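Local structure of FMN-dependent nitronate monooxygenase (Shewanella oneidensis, 5LSM) at residues S153-T156 and E160-W163. The protein probably catalyses the FMN-dependent oxidation of propionate 3-nitronate by molecular oxygen, a detoxifying reaction that yields 3-oxopropanoate, nitrate and nitrite. Numbering follows the deposited sequence.
Sequences STAT and EALW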
loop_
_atom_site.group_PDB
_atom_site.type_symbol
_atom_site.label_atom_id
_atom_site.label_comp_id
_atom_site.label_asym_id
_atom_site.label_seq_id
_atom_site.Cartn_x
_atom_site.Cartn_y
_atom_site.Cartn_z
ATOM N N SER A 153 20.293 2.639 -3.723
ATOM C CA SER A 153 19.291 3.681 -3.982
ATOM C C SER A 153 17.889 3.125 -3.905
ATOM O O SER A 153 17.699 1.908 -3.831
ATOM C CB SER A 153 19.499 4.337 -5.339
ATOM O OG SER A 153 18.471 5.295 -5.591
ATOM N N THR A 154 16.907 4.023 -3.880
ATOM C CA THR A 154 15.532 3.625 -3.619
ATOM C C THR A 154 14.752 3.449 -4.945
ATOM O O THR A 154 14.877 4.245 -5.858
ATOM C CB THR A 154 14.834 4.626 -2.644
ATOM O OG1 THR A 154 15.242 4.365 -1.287
ATOM C CG2 THR A 154 13.328 4.503 -2.719
ATOM N N ALA A 155 14.035 2.342 -5.067
ATOM C CA ALA A 155 13.112 2.112 -6.175
ATOM C C ALA A 155 11.701 2.031 -5.638
ATOM O O ALA A 155 11.461 1.310 -4.666
ATOM C CB ALA A 155 13.454 0.813 -6.865
ATOM N N THR A 156 10.770 2.742 -6.276
ATOM C CA THR A 156 9.340 2.612 -5.951
ATOM C C THR A 156 8.528 1.881 -7.009
ATOM O O THR A 156 7.315 1.731 -6.857
ATOM C CB THR A 156 8.658 3.976 -5.716
ATOM O OG1 THR A 156 8.616 4.729 -6.944
ATOM C CG2 THR A 156 9.374 4.762 -4.614
ATOM N N GLU A 160 12.033 1.549 -12.063
ATOM C CA GLU A 160 13.059 2.258 -11.313
ATOM C C GLU A 160 14.146 1.289 -10.845
ATOM O O GLU A 160 15.331 1.587 -10.936
ATOM C CB GLU A 160 12.440 3.023 -10.126
ATOM C CG GLU A 160 11.928 4.412 -10.519
ATOM C CD GLU A 160 11.052 5.091 -9.470
ATOM O OE1 GLU A 160 10.948 4.580 -8.342
ATOM O OE2 GLU A 160 10.452 6.151 -9.791
ATOM N N ALA A 161 13.744 0.097 -10.418
ATOM C CA ALA A 161 14.709 -0.891 -9.967
ATOM C C ALA A 161 15.645 -1.321 -11.125
ATOM O O ALA A 161 16.849 -1.506 -10.933
ATOM C CB ALA A 161 13.990 -2.088 -9.379
ATOM N N LEU A 162 15.085 -1.448 -12.324
ATOM C CA LEU A 162 15.858 -1.852 -13.477
ATOM C C LEU A 162 16.798 -0.733 -13.909
ATOM O O LEU A 162 17.897 -0.991 -14.421
ATOM C CB LEU A 162 14.937 -2.236 -14.628
ATOM C CG LEU A 162 14.201 -3.564 -14.442
ATOM C CD1 LEU A 162 12.958 -3.645 -15.312
ATOM C CD2 LEU A 162 15.128 -4.724 -14.737
ATOM N N TRP A 163 16.357 0.505 -13.726
ATOM C CA TRP A 163 17.189 1.656 -14.038
ATOM C C TRP A 163 18.386 1.696 -13.101
ATOM O O TRP A 163 19.494 1.966 -13.528
ATOM C CB TRP A 163 16.402 2.956 -13.912
ATOM C CG TRP A 163 17.184 4.163 -14.381
ATOM C CD1 TRP A 163 17.327 4.588 -15.661
ATOM C CD2 TRP A 163 17.919 5.088 -13.569
ATOM N NE1 TRP A 163 18.097 5.715 -15.702
ATOM C CE2 TRP A 163 18.469 6.049 -14.431
ATOM C CE3 TRP A 163 18.178 5.186 -12.204
ATOM C CZ2 TRP A 163 19.237 7.114 -13.974
ATOM C CZ3 TRP A 163 18.944 6.253 -11.744
ATOM C CH2 TRP A 163 19.472 7.194 -12.627
#
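With chi1 of T156 at 67°, its OG1 sits between its own backbone N and carbonyl carbon; E160 sets CG opposite its carbonyl carbon and extends from there, which carries its carboxylate to the N and OG1 of T156. Both donate to one oxygen. The amide T156 N reaches E160 OE1 at 2.8 Å, nearly in line with the C-O bond; its N-H...O angle is 160°. T156 OG1 comes to E160 OE1 at 2.7 Å on the syn side, 29° out of the carboxylate plane. A beta-hydroxyl suits T156 because it can share an acceptor with its own amide, and glutamate suits E160 because it spans from helix to turn and both its oxygens can accept. Beside this polar clasp, A155 fits under the helix: its CB lies 3.6 Å from A161 N and 3.9 Å from A161 CB, and two methyl side chains let strand and helix backbones come close, with A155 CA 5.1 Å from A161 CA. The contact ties the end of strand 150-155 to helix 158-166 within a beta-alpha-beta unit of the TIM-barrel fold, near the FMN-binding residue Q175, which T156 touches. E160 OE2 is held by the amides of F186 and L187. A glutamine in place of E160 would probably leave one of these donor pairs facing an NH2 group instead of an acceptor. Four donors on one buried carboxylate are likely to stabilise its negative charge.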